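PDB 1A8Q: Non-heme chloroperoxidase CPO-A1 from Streptomyces aureofaciens, which is a haem-free haloperoxidase of the alpha/beta hydrolase superfamily that can brominate and may carry out the chlorination step in 7-chlorotetracycline biosynthesis. Local coordinates for residues 215-220 with 237-242; 98-103 with 209-214; 114-119 with 262-267; 23-28 with 74-79. All blocks are in the same frame, centred on the assembly; numbering follows the deposited sequence.

Contact 1. Residues 215-220 with 237-242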
loop_
_atom_site.group_PDB
_atom_site.type_symbol
_atom_site.label_atom_id
_atom_site.label_comp_id
_atom_site.label_asym_id
_atom_site.label_seq_id
_atom_site.Cartn_x
_atom_site.Cartn_y
_atom_site.Cartn_z
ATOM N N THR A 215 9.961 11.468 5.419
ATOM C CA THR A 215 9.248 10.214 5.234
ATOM C C THR A 215 8.822 9.715 6.593
ATOM O O THR A 215 9.617 9.715 7.543
ATOM C CB THR A 215 10.165 9.155 4.564
ATOM O OG1 THR A 215 10.542 9.611 3.255
ATOM C CG2 THR A 215 9.373 7.848 4.481
ATOM N N LEU A 216 7.555 9.363 6.740
ATOM C CA LEU A 216 7.041 8.768 7.942
ATOM C C LEU A 216 6.779 7.284 7.696
ATOM O O LEU A 216 6.100 6.964 6.721
ATOM C CB LEU A 216 5.688 9.423 8.294
ATOM C CG LEU A 216 4.937 8.808 9.467
ATOM C CD1 LEU A 216 5.634 8.917 10.806
ATOM C CD2 LEU A 216 3.549 9.479 9.559
ATOM N N VAL A 217 7.285 6.446 8.556
ATOM C CA VAL A 217 7.064 4.999 8.446
ATOM C C VAL A 217 6.205 4.602 9.622
ATOM O O VAL A 217 6.533 4.879 10.790
ATOM C CB VAL A 217 8.418 4.242 8.483
ATOM C CG1 VAL A 217 8.127 2.742 8.392
ATOM C CG2 VAL A 217 9.294 4.696 7.316
ATOM N N VAL A 218 4.984 4.066 9.392
ATOM C CA VAL A 218 4.099 3.620 10.461
ATOM C C VAL A 218 3.924 2.103 10.351
ATOM O O VAL A 218 3.770 1.672 9.211
ATOM C CB VAL A 218 2.690 4.269 10.316
ATOM C CG1 VAL A 218 1.707 3.738 11.350
ATOM C CG2 VAL A 218 2.844 5.790 10.481
ATOM N N HIS A 219 3.955 1.332 11.438
ATOM C CA HIS A 219 3.794 -0.109 11.257
ATOM C C HIS A 219 3.279 -0.684 12.559
ATOM O O HIS A 219 3.722 -0.238 13.641
ATOM C CB HIS A 219 5.177 -0.717 10.935
ATOM C CG HIS A 219 5.164 -1.930 10.055
ATOM N ND1 HIS A 219 5.646 -1.895 8.806
ATOM C CD2 HIS A 219 4.695 -3.182 10.287
ATOM C CE1 HIS A 219 5.500 -3.087 8.212
ATOM N NE2 HIS A 219 4.923 -3.871 9.099
ATOM N N GLY A 220 2.368 -1.637 12.463
ATOM C CA GLY A 220 1.841 -2.250 13.691
ATOM C C GLY A 220 2.816 -3.349 14.116
ATOM O O GLY A 220 3.327 -4.069 13.254
ATOM N N GLN A 237 15.502 2.982 9.101
ATOM C CA GLN A 237 16.953 3.200 9.251
ATOM C C GLN A 237 17.645 3.536 7.955
ATOM O O GLN A 237 18.696 4.221 7.960
ATOM C CB GLN A 237 17.573 1.950 9.873
ATOM C CG GLN A 237 17.182 1.644 11.292
ATOM C CD GLN A 237 17.570 2.660 12.352
ATOM O OE1 GLN A 237 18.405 3.553 12.149
ATOM N NE2 GLN A 237 16.956 2.541 13.537
ATOM N N ILE A 238 17.165 3.073 6.813
ATOM C CA ILE A 238 17.790 3.300 5.517
ATOM C C ILE A 238 17.411 4.609 4.880
ATOM O O ILE A 238 18.204 5.273 4.179
ATOM C CB ILE A 238 17.437 2.167 4.521
ATOM C CG1 ILE A 238 17.918 0.838 5.108
ATOM C CG2 ILE A 238 18.004 2.447 3.135
ATOM C CD1 ILE A 238 17.458 -0.374 4.328
ATOM N N ILE A 239 16.107 4.953 4.933
ATOM C CA ILE A 239 15.663 6.205 4.335
ATOM C C ILE A 239 16.250 7.376 5.117
ATOM O O ILE A 239 16.053 7.440 6.323
ATOM C CB ILE A 239 14.113 6.280 4.427
ATOM C CG1 ILE A 239 13.533 5.177 3.524
ATOM C CG2 ILE A 239 13.648 7.666 3.999
ATOM C CD1 ILE A 239 12.031 4.995 3.806
ATOM N N PRO A 240 16.951 8.293 4.472
ATOM C CA PRO A 240 17.556 9.407 5.186
ATOM C C PRO A 240 16.515 10.227 5.930
ATOM O O PRO A 240 15.476 10.519 5.326
ATOM C CB PRO A 240 18.190 10.226 4.075
ATOM C CG PRO A 240 18.448 9.262 2.964
ATOM C CD PRO A 240 17.264 8.299 3.027
ATOM N N ASN A 241 16.716 10.569 7.181
ATOM C CA ASN A 241 15.821 11.385 7.978
ATOM C C ASN A 241 14.416 10.851 8.253
ATOM O O ASN A 241 13.590 11.560 8.821
ATOM C CB ASN A 241 15.686 12.789 7.331
ATOM C CG ASN A 241 17.030 13.518 7.288
ATOM O OD1 ASN A 241 17.781 13.451 8.254
ATOM N ND2 ASN A 241 17.338 14.110 6.156
ATOM N N ALA A 242 14.142 9.588 7.997
ATOM C CA ALA A 242 12.813 9.024 8.240
ATOM C C ALA A 242 12.416 9.005 9.695
ATOM O O ALA A 242 13.264 8.846 10.598
ATOM C CB ALA A 242 12.857 7.584 7.701
#

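Contact 2. Residues 98-103 with 209-214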
loop_
_atom_site.group_PDB
_atom_site.type_symbol
_atom_site.label_atom_id
_atom_site.label_comp_id
_atom_site.label_asym_id
_atom_site.label_seq_id
_atom_site.Cartn_x
_atom_site.Cartn_y
_atom_site.Cartn_z
ATOM N N GLY A 98 6.051 -0.595 -2.293
ATOM C CA GLY A 98 6.995 -0.869 -3.362
ATOM C C GLY A 98 6.747 0.004 -4.560
ATOM O O GLY A 98 7.637 0.377 -5.318
ATOM N N GLU A 99 5.454 0.299 -4.912
ATOM C CA GLU A 99 5.147 1.248 -5.976
ATOM C C GLU A 99 5.712 2.631 -5.662
ATOM O O GLU A 99 6.259 3.303 -6.553
ATOM C CB GLU A 99 3.600 1.300 -6.168
ATOM C CG GLU A 99 3.145 2.306 -7.234
ATOM C CD GLU A 99 1.624 2.208 -7.491
ATOM O OE1 GLU A 99 1.127 1.070 -7.507
ATOM O OE2 GLU A 99 1.015 3.264 -7.646
ATOM N N LEU A 100 5.590 3.049 -4.420
ATOM C CA LEU A 100 6.099 4.366 -3.970
ATOM C C LEU A 100 7.639 4.366 -4.067
ATOM O O LEU A 100 8.153 5.240 -4.740
ATOM C CB LEU A 100 5.662 4.586 -2.531
ATOM C CG LEU A 100 5.743 6.044 -2.018
ATOM C CD1 LEU A 100 5.022 6.154 -0.656
ATOM C CD2 LEU A 100 7.186 6.444 -1.800
ATOM N N ALA A 101 8.236 3.328 -3.538
ATOM C CA ALA A 101 9.730 3.268 -3.590
ATOM C C ALA A 101 10.247 3.230 -4.998
ATOM O O ALA A 101 11.214 3.932 -5.388
ATOM C CB ALA A 101 10.149 2.055 -2.789
ATOM N N ARG A 102 9.662 2.406 -5.877
ATOM C CA ARG A 102 10.160 2.311 -7.244
ATOM C C ARG A 102 9.851 3.550 -8.037
ATOM O O ARG A 102 10.608 3.923 -8.919
ATOM C CB ARG A 102 9.648 0.993 -7.892
ATOM C CG ARG A 102 10.138 0.830 -9.325
ATOM C CD ARG A 102 11.659 0.662 -9.428
ATOM N NE ARG A 102 12.173 -0.197 -8.395
ATOM C CZ ARG A 102 12.246 -1.527 -8.483
ATOM N NH1 ARG A 102 11.817 -2.118 -9.590
ATOM N NH2 ARG A 102 12.749 -2.204 -7.452
ATOM N N TYR A 103 8.750 4.294 -7.744
ATOM C CA TYR A 103 8.520 5.596 -8.342
ATOM C C TYR A 103 9.673 6.564 -7.988
ATOM O O TYR A 103 10.156 7.218 -8.923
ATOM C CB TYR A 103 7.150 6.174 -7.843
ATOM C CG TYR A 103 6.950 7.567 -8.416
ATOM C CD1 TYR A 103 6.473 7.839 -9.682
ATOM C CD2 TYR A 103 7.302 8.630 -7.583
ATOM C CE1 TYR A 103 6.352 9.153 -10.133
ATOM C CE2 TYR A 103 7.192 9.940 -8.018
ATOM C CZ TYR A 103 6.726 10.182 -9.274
ATOM O OH TYR A 103 6.618 11.489 -9.687
ATOM N N LYS A 209 17.446 4.366 -0.586
ATOM C CA LYS A 209 18.589 5.276 -0.373
ATOM C C LYS A 209 18.490 6.534 -1.224
ATOM O O LYS A 209 19.208 7.539 -1.005
ATOM C CB LYS A 209 19.872 4.490 -0.681
ATOM C CG LYS A 209 20.249 3.371 0.275
ATOM C CD LYS A 209 21.461 2.621 -0.303
ATOM C CE LYS A 209 21.940 1.499 0.591
ATOM N NZ LYS A 209 23.150 0.833 -0.047
ATOM N N LYS A 210 17.645 6.591 -2.248
ATOM C CA LYS A 210 17.432 7.744 -3.083
ATOM C C LYS A 210 16.377 8.699 -2.530
ATOM O O LYS A 210 16.189 9.755 -3.144
ATOM C CB LYS A 210 17.054 7.329 -4.506
ATOM C CG LYS A 210 18.184 6.483 -5.109
ATOM C CD LYS A 210 17.934 6.210 -6.581
ATOM C CE LYS A 210 19.292 6.092 -7.296
ATOM N NZ LYS A 210 19.843 7.472 -7.528
ATOM N N PHE A 211 15.744 8.364 -1.426
ATOM C CA PHE A 211 14.739 9.267 -0.841
ATOM C C PHE A 211 15.475 10.510 -0.319
ATOM O O PHE A 211 16.568 10.340 0.251
ATOM C CB PHE A 211 14.012 8.581 0.294
ATOM C CG PHE A 211 12.829 7.698 -0.088
ATOM C CD1 PHE A 211 12.983 6.700 -1.012
ATOM C CD2 PHE A 211 11.620 7.868 0.568
ATOM C CE1 PHE A 211 11.907 5.871 -1.352
ATOM C CE2 PHE A 211 10.538 7.048 0.240
ATOM C CZ PHE A 211 10.694 6.058 -0.713
ATOM N N ASP A 212 14.921 11.670 -0.545
ATOM C CA ASP A 212 15.527 12.903 -0.032
ATOM C C ASP A 212 14.414 13.838 0.436
ATOM O O ASP A 212 14.456 15.058 0.215
ATOM C CB ASP A 212 16.390 13.522 -1.129
ATOM C CG ASP A 212 15.695 13.931 -2.394
ATOM O OD1 ASP A 212 14.493 13.618 -2.598
ATOM O OD2 ASP A 212 16.301 14.618 -3.248
ATOM N N ILE A 213 13.266 13.239 0.772
ATOM C CA ILE A 213 12.103 13.994 1.259
ATOM C C ILE A 213 11.714 13.439 2.608
ATOM O O ILE A 213 12.023 12.284 2.900
ATOM C CB ILE A 213 10.900 13.824 0.298
ATOM C CG1 ILE A 213 10.590 12.336 0.071
ATOM C CG2 ILE A 213 11.182 14.543 -1.024
ATOM C CD1 ILE A 213 9.368 12.139 -0.830
ATOM N N PRO A 214 11.037 14.190 3.477
ATOM C CA PRO A 214 10.638 13.716 4.784
ATOM C C PRO A 214 9.774 12.455 4.582
ATOM O O PRO A 214 8.924 12.530 3.704
ATOM C CB PRO A 214 9.811 14.847 5.388
ATOM C CG PRO A 214 10.144 16.042 4.594
ATOM C CD PRO A 214 10.698 15.614 3.258
#

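Contact 3. Residues 114-119 with 262-267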
loop_
_atom_site.group_PDB
_atom_site.type_symbol
_atom_site.label_atom_id
_atom_site.label_comp_id
_atom_site.label_asym_id
_atom_site.label_seq_id
_atom_site.Cartn_x
_atom_site.Cartn_y
_atom_site.Cartn_z
ATOM N N SER A 114 6.675 14.857 0.378
ATOM C CA SER A 114 6.941 13.934 1.470
ATOM C C SER A 114 6.263 12.570 1.165
ATOM O O SER A 114 5.555 12.488 0.168
ATOM C CB SER A 114 6.439 14.459 2.819
ATOM O OG SER A 114 5.042 14.825 2.669
ATOM N N ALA A 115 6.528 11.596 2.014
ATOM C CA ALA A 115 6.024 10.234 1.778
ATOM C C ALA A 115 5.702 9.549 3.082
ATOM O O ALA A 115 6.239 9.835 4.149
ATOM C CB ALA A 115 7.099 9.387 1.085
ATOM N N VAL A 116 4.688 8.653 3.014
ATOM C CA VAL A 116 4.289 7.907 4.200
ATOM C C VAL A 116 4.259 6.429 3.803
ATOM O O VAL A 116 3.590 6.117 2.817
ATOM C CB VAL A 116 2.866 8.281 4.681
ATOM C CG1 VAL A 116 2.463 7.443 5.878
ATOM C CG2 VAL A 116 2.825 9.788 5.030
ATOM N N LEU A 117 4.890 5.577 4.591
ATOM C CA LEU A 117 4.905 4.137 4.302
ATOM C C LEU A 117 4.158 3.479 5.434
ATOM O O LEU A 117 4.638 3.396 6.561
ATOM C CB LEU A 117 6.366 3.639 4.259
ATOM C CG LEU A 117 7.194 4.036 3.039
ATOM C CD1 LEU A 117 8.604 3.456 3.284
ATOM C CD2 LEU A 117 6.713 3.471 1.720
ATOM N N LEU A 118 2.922 3.023 5.174
ATOM C CA LEU A 118 2.139 2.365 6.222
ATOM C C LEU A 118 2.169 0.867 6.044
ATOM O O LEU A 118 1.714 0.358 4.983
ATOM C CB LEU A 118 0.654 2.856 6.034
ATOM C CG LEU A 118 -0.361 2.178 6.962
ATOM C CD1 LEU A 118 -0.141 2.474 8.433
ATOM C CD2 LEU A 118 -1.799 2.637 6.616
ATOM N N SER A 119 2.711 0.154 7.010
ATOM C CA SER A 119 2.767 -1.322 7.014
ATOM C C SER A 119 3.273 -1.806 5.669
ATOM O O SER A 119 2.664 -2.710 5.065
ATOM C CB SER A 119 1.359 -1.884 7.277
ATOM O OG SER A 119 0.777 -1.223 8.439
ATOM N N GLU A 262 -8.546 5.993 13.293
ATOM C CA GLU A 262 -8.528 7.389 13.755
ATOM C C GLU A 262 -7.131 7.811 14.258
ATOM O O GLU A 262 -6.767 8.983 14.057
ATOM C CB GLU A 262 -9.536 7.590 14.875
ATOM C CG GLU A 262 -10.964 7.452 14.365
ATOM C CD GLU A 262 -11.500 6.050 14.235
ATOM O OE1 GLU A 262 -10.931 5.030 14.644
ATOM O OE2 GLU A 262 -12.619 5.877 13.672
ATOM N N LYS A 263 -6.433 6.845 14.829
ATOM C CA LYS A 263 -5.051 7.131 15.273
ATOM C C LYS A 263 -4.205 7.446 14.062
ATOM O O LYS A 263 -3.411 8.410 14.054
ATOM C CB LYS A 263 -4.553 5.959 16.114
ATOM C CG LYS A 263 -3.127 6.061 16.641
ATOM C CD LYS A 263 -2.724 4.671 17.160
ATOM C CE LYS A 263 -1.323 4.731 17.757
ATOM N NZ LYS A 263 -1.183 3.552 18.687
ATOM N N PHE A 264 -4.319 6.634 12.966
ATOM C CA PHE A 264 -3.529 6.902 11.780
ATOM C C PHE A 264 -3.924 8.217 11.161
ATOM O O PHE A 264 -3.095 9.007 10.713
ATOM C CB PHE A 264 -3.690 5.760 10.720
ATOM C CG PHE A 264 -2.904 6.025 9.470
ATOM C CD1 PHE A 264 -1.494 5.997 9.496
ATOM C CD2 PHE A 264 -3.523 6.296 8.266
ATOM C CE1 PHE A 264 -0.785 6.302 8.357
ATOM C CE2 PHE A 264 -2.808 6.534 7.108
ATOM C CZ PHE A 264 -1.425 6.532 7.152
ATOM N N ASN A 265 -5.234 8.533 11.076
ATOM C CA ASN A 265 -5.634 9.785 10.471
ATOM C C ASN A 265 -4.991 10.975 11.239
ATOM O O ASN A 265 -4.571 11.937 10.592
ATOM C CB ASN A 265 -7.164 9.900 10.532
ATOM C CG ASN A 265 -7.898 8.998 9.542
ATOM O OD1 ASN A 265 -7.227 8.381 8.717
ATOM N ND2 ASN A 265 -9.233 8.989 9.646
ATOM N N ARG A 266 -4.970 10.860 12.543
ATOM C CA ARG A 266 -4.390 11.939 13.390
ATOM C C ARG A 266 -2.896 12.097 13.101
ATOM O O ARG A 266 -2.410 13.199 12.817
ATOM C CB ARG A 266 -4.614 11.546 14.836
ATOM C CG ARG A 266 -4.436 12.592 15.925
ATOM C CD ARG A 266 -5.467 12.277 17.022
ATOM N NE ARG A 266 -6.065 13.486 17.594
ATOM C CZ ARG A 266 -6.110 13.747 18.902
ATOM N NH1 ARG A 266 -5.620 12.907 19.809
ATOM N NH2 ARG A 266 -6.655 14.878 19.329
ATOM N N ASP A 267 -2.180 10.981 13.007
ATOM C CA ASP A 267 -0.749 11.033 12.688
ATOM C C ASP A 267 -0.472 11.568 11.300
ATOM O O ASP A 267 0.515 12.248 11.030
ATOM C CB ASP A 267 -0.048 9.677 12.866
ATOM C CG ASP A 267 0.161 9.345 14.321
ATOM O OD1 ASP A 267 0.223 10.303 15.160
ATOM O OD2 ASP A 267 0.253 8.172 14.723
#

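Contact 4. Residues 23-28 with 74-79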
loop_
_atom_site.group_PDB
_atom_site.type_symbol
_atom_site.label_atom_id
_atom_site.label_comp_id
_atom_site.label_asym_id
_atom_site.label_seq_id
_atom_site.Cartn_x
_atom_site.Cartn_y
_atom_site.Cartn_z
ATOM N N VAL A 23 -1.717 11.661 -2.479
ATOM C CA VAL A 23 -2.059 10.556 -3.395
ATOM C C VAL A 23 -1.849 9.266 -2.624
ATOM O O VAL A 23 -0.762 8.957 -2.116
ATOM C CB VAL A 23 -1.198 10.582 -4.662
ATOM C CG1 VAL A 23 -1.397 9.323 -5.504
ATOM C CG2 VAL A 23 -1.471 11.833 -5.508
ATOM N N PHE A 24 -2.900 8.457 -2.551
ATOM C CA PHE A 24 -2.904 7.238 -1.754
ATOM C C PHE A 24 -2.720 6.019 -2.650
ATOM O O PHE A 24 -3.342 5.972 -3.723
ATOM C CB PHE A 24 -4.236 7.092 -0.999
ATOM C CG PHE A 24 -4.428 8.108 0.107
ATOM C CD1 PHE A 24 -4.998 9.328 -0.224
ATOM C CD2 PHE A 24 -4.043 7.790 1.391
ATOM C CE1 PHE A 24 -5.180 10.268 0.815
ATOM C CE2 PHE A 24 -4.230 8.731 2.425
ATOM C CZ PHE A 24 -4.812 9.946 2.097
ATOM N N ILE A 25 -1.859 5.104 -2.184
ATOM C CA ILE A 25 -1.455 3.954 -3.017
ATOM C C ILE A 25 -1.761 2.694 -2.254
ATOM O O ILE A 25 -1.218 2.336 -1.214
ATOM C CB ILE A 25 0.096 4.010 -3.245
ATOM C CG1 ILE A 25 0.487 5.336 -3.921
ATOM C CG2 ILE A 25 0.534 2.847 -4.155
ATOM C CD1 ILE A 25 2.008 5.566 -3.889
ATOM N N HIS A 26 -2.811 1.943 -2.721
ATOM C CA HIS A 26 -3.331 0.841 -1.959
ATOM C C HIS A 26 -2.538 -0.474 -1.993
ATOM O O HIS A 26 -1.670 -0.578 -2.840
ATOM C CB HIS A 26 -4.785 0.490 -2.446
ATOM C CG HIS A 26 -4.845 -0.109 -3.824
ATOM N ND1 HIS A 26 -4.700 -1.455 -4.054
ATOM C CD2 HIS A 26 -5.039 0.502 -5.045
ATOM C CE1 HIS A 26 -4.802 -1.662 -5.360
ATOM N NE2 HIS A 26 -4.999 -0.534 -5.978
ATOM N N GLY A 27 -2.908 -1.386 -1.095
ATOM C CA GLY A 27 -2.189 -2.678 -1.051
ATOM C C GLY A 27 -2.966 -3.802 -1.754
ATOM O O GLY A 27 -4.020 -3.590 -2.323
ATOM N N TRP A 28 -2.392 -5.007 -1.659
ATOM C CA TRP A 28 -3.023 -6.190 -2.259
ATOM C C TRP A 28 -3.974 -6.765 -1.258
ATOM O O TRP A 28 -3.670 -6.848 -0.052
ATOM C CB TRP A 28 -1.845 -7.161 -2.477
ATOM C CG TRP A 28 -2.084 -8.563 -2.979
ATOM C CD1 TRP A 28 -2.055 -8.977 -4.259
ATOM C CD2 TRP A 28 -2.317 -9.731 -2.176
ATOM N NE1 TRP A 28 -2.273 -10.331 -4.341
ATOM C CE2 TRP A 28 -2.430 -10.810 -3.072
ATOM C CE3 TRP A 28 -2.433 -9.989 -0.812
ATOM C CZ2 TRP A 28 -2.653 -12.130 -2.660
ATOM C CZ3 TRP A 28 -2.660 -11.292 -0.386
ATOM C CH2 TRP A 28 -2.770 -12.342 -1.326
ATOM N N ASP A 74 5.383 3.432 -13.254
ATOM C CA ASP A 74 5.220 4.219 -14.446
ATOM C C ASP A 74 3.740 4.604 -14.602
ATOM O O ASP A 74 3.427 5.654 -15.149
ATOM C CB ASP A 74 5.733 3.560 -15.729
ATOM C CG ASP A 74 7.247 3.388 -15.733
ATOM O OD1 ASP A 74 7.947 3.921 -14.881
ATOM O OD2 ASP A 74 7.746 2.638 -16.632
ATOM N N ASP A 75 2.846 3.676 -14.220
ATOM C CA ASP A 75 1.420 4.033 -14.229
ATOM C C ASP A 75 1.182 5.174 -13.238
ATOM O O ASP A 75 0.473 6.114 -13.620
ATOM C CB ASP A 75 0.557 2.832 -13.844
ATOM C CG ASP A 75 0.499 1.751 -14.922
ATOM O OD1 ASP A 75 0.952 1.910 -16.055
ATOM O OD2 ASP A 75 -0.079 0.686 -14.573
ATOM N N LEU A 76 1.795 5.141 -12.072
ATOM C CA LEU A 76 1.677 6.239 -11.101
ATOM C C LEU A 76 2.255 7.514 -11.702
ATOM O O LEU A 76 1.636 8.589 -11.645
ATOM C CB LEU A 76 2.346 5.832 -9.781
ATOM C CG LEU A 76 2.430 6.938 -8.709
ATOM C CD1 LEU A 76 1.008 7.281 -8.267
ATOM C CD2 LEU A 76 3.259 6.484 -7.519
ATOM N N ASN A 77 3.403 7.402 -12.399
ATOM C CA ASN A 77 3.971 8.580 -13.067
ATOM C C ASN A 77 3.018 9.184 -14.078
ATOM O O ASN A 77 2.886 10.411 -14.199
ATOM C CB ASN A 77 5.317 8.240 -13.726
ATOM C CG ASN A 77 5.899 9.434 -14.469
ATOM O OD1 ASN A 77 6.065 9.447 -15.691
ATOM N ND2 ASN A 77 6.183 10.470 -13.725
ATOM N N ASP A 78 2.314 8.335 -14.841
ATOM C CA ASP A 78 1.367 8.847 -15.841
ATOM C C ASP A 78 0.228 9.609 -15.162
ATOM O O ASP A 78 -0.177 10.640 -15.696
ATOM C CB ASP A 78 0.783 7.731 -16.721
ATOM C CG ASP A 78 1.768 7.195 -17.750
ATOM O OD1 ASP A 78 2.789 7.869 -18.043
ATOM O OD2 ASP A 78 1.523 6.088 -18.251
ATOM N N LEU A 79 -0.244 9.148 -14.013
ATOM C CA LEU A 79 -1.343 9.813 -13.310
ATOM C C LEU A 79 -0.880 11.162 -12.765
ATOM O O LEU A 79 -1.552 12.175 -12.937
ATOM C CB LEU A 79 -1.808 8.910 -12.154
ATOM C CG LEU A 79 -2.898 9.505 -11.248
ATOM C CD1 LEU A 79 -4.233 9.544 -11.953
ATOM C CD2 LEU A 79 -2.991 8.674 -9.968
#

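Contact 1. Residues 215-220 with 237-242
In the beta-alpha-beta unit at one border of the central sheet, Thr215, the first residue of strand 215-220, lies against Ile239 and Ala242, which lead out of helix 232-238. The side chains of Thr215 and Ile239 cross at about a right angle. CG2 of Ile239 settles over the root of the threonine, 3.7 Å from Thr215 OG1, while Ile239 CD1 approaches the methyl Thr215 CG2 at 4.0 Å. Thr215 OG1 stands beside its own backbone N (chi1 -63°) and is hydrogen-bonded to Ile213 O, so its polar need is met just upstream in the chain. Further along the strand, Val217 CG2 adds a looser apolar approach to Ile239 CD1 at 4.5 Å.

The crossover from strand 215-220 through helix 232-238 to the outermost strand 243-247 makes a sharp reversal here. Ile239 leaves helical geometry, and a type II turn follows to Ala242, with Asn241 at positive phi (63°) and a weak Ala242 N to Ile239 O bond of 3.3 Å across it. The turn brings Ala242 CA to 3.3 Å from Thr215 O, a CH...O contact bent to 133° at the hydrogen. From the next residue, Glu243, backbone bonding to Thr215 and Val217 begins. Ile239 also touches Leu117 of the adjoining strand and Leu208 of helix 205-208.

Contact 2. Residues 98-103 with 209-214
Phe211 carries the whole approach of the connection 209-214 to helix 96-107, where it meets Leu100 and Ala101. The connection starts at the surface: Lys209 pairs through NZ with Glu206, and the exposed Lys209 and Lys210 precede the buried Phe211. At Phe211 the ring turns toward the helix, with CG anti to the carbonyl carbon (chi1 -84°). Two kinds of approach then meet one ring. Ala101 presents its backbone to the edge, with Ala101 CA near the ring plane and 4.1 Å from Phe211 CE1. The methyl of the same residue is a little farther off, Ala101 CB lying 4.4 Å from Phe211 CE1. Leu100 comes in obliquely: its side chain crosses that of Phe211 at about a right angle, and the single branch Leu100 CD2 does the touching, 3.7 Å from Phe211 CZ and 4.0 Å from Phe211 CE2. All three residues are buried, and the contact is purely apolar.

Asp212 swings outward again and is hydrogen-bonded to Thr109 OG1. Ile213 turns back in and packs on Leu112 and Ala115 instead of on the helix. Pro214 then enters backbone bonding with Ala115, at the threshold of strand 215-220. Helix 96-107, which follows the nucleophile Ser94, thus lies with Leu100 over strands 88-93 and 112-118, and Phe211 also packs on Ile239.

Contact 3. Residues 114-119 with 262-267
Phe264 of helix 260-272 reaches across to Leu118 and Val116 of strand 112-118, alternate residues pointing to the same side of the sheet. From CB the side chain runs straight toward the strand, CG standing anti to the backbone N (chi1 179°). The ring atom CD1 meets the first leucine branch, Leu118 CD1, at 3.9 Å from Phe264 CD1. CE1 lies equally near that methyl. On the other rim, Phe264 CE2 is 4.1 Å from the second branch, Leu118 CD2. At the tip, Phe264 CZ has Leu118 CD2 at 3.9 Å and Val116 CG1 at 4.2 Å.

The two partners use different parts of the ring. Leu118 CD2 sits over one face in a CH-pi contact, 4.0 Å from the Phe264 centroid and only 13° off the normal, whereas Val116 CG1 comes in at the edge, near the ring plane. Phe264 also touches Gln38 of helix 36-44, and Val116 packs on Leu268 and Phe271, further along helix 260-272. Immediately after Leu118, Ser119 touches the triad residues Asp223 and His252. Such packing of a C-terminal helix on the central parallel strands is characteristic of the alpha/beta hydrolase fold.

Contact 4. Residues 23-28 with 74-79
Leu76 of helix 69-82 divides its two methyls between Val23 and Ile25, alternate residues of strand 21-25. The closer half is Leu76 CD2 against Ile25 CD1 at 3.9 Å, where the two side chains cross at about a right angle. The other branch, Leu76 CD1, lies 4.2 Å from Val23 CG1, and here the side chains slide past each other in opposite directions. Leucine torsions of 174° and 66° carry CG straight out from the helix and spread the fork toward both strand residues. Glu99 of helix 96-107 and His52 of strand 48-52 also touch both Ile25 and Leu76.

One helical turn on, the packing slackens: the side chain of Leu79 points toward the strand but stays just short of touching it. Asp74, Asp75 and Asp78 make up the polar flank of the helix, turned from the strand. Asp74 and Asp78 are partly exposed and bound by charge, Asp74 to Arg106 and Asp78 to Arg6; Asp75, though buried, is held by both Arg6 and Arg55.

Past the strand the chain becomes a loop, held locally by a hydrogen bond from His26 ND1 to Gly27 O, 2.8 Å long and nearly straight at 168°, with the acceptor in the imidazole plane. A central strand that runs into a His-Gly loop beside the nucleophile, with a helix laid over it, is typical of alpha/beta hydrolases, where this loop commonly contributes to the oxyanion hole.

From the N terminus, contact 4 closes first, a loop of 45 residues in which strand 21-25 receives helix 69-82. Contact 2 opens after it, at helix 96-107, and before it closes at 209-214 contact 3 has opened at strand 112-118, so these two cross. Contact 1 follows contact 2 directly and is completed before contact 3 closes at helix 260-272. Contacts 1, 3 and 4 all reach the same sheet, and a probable hydrogen bond from Leu117 N to Leu216 O joins contacts 1 and 3 as neighbouring strands. Helix 96-107 links contact 4, through Tyr103 on Asn77, to contact 3, where Leu100 CD1 nears Val116 O; segment 209-214 adjoins contact 1.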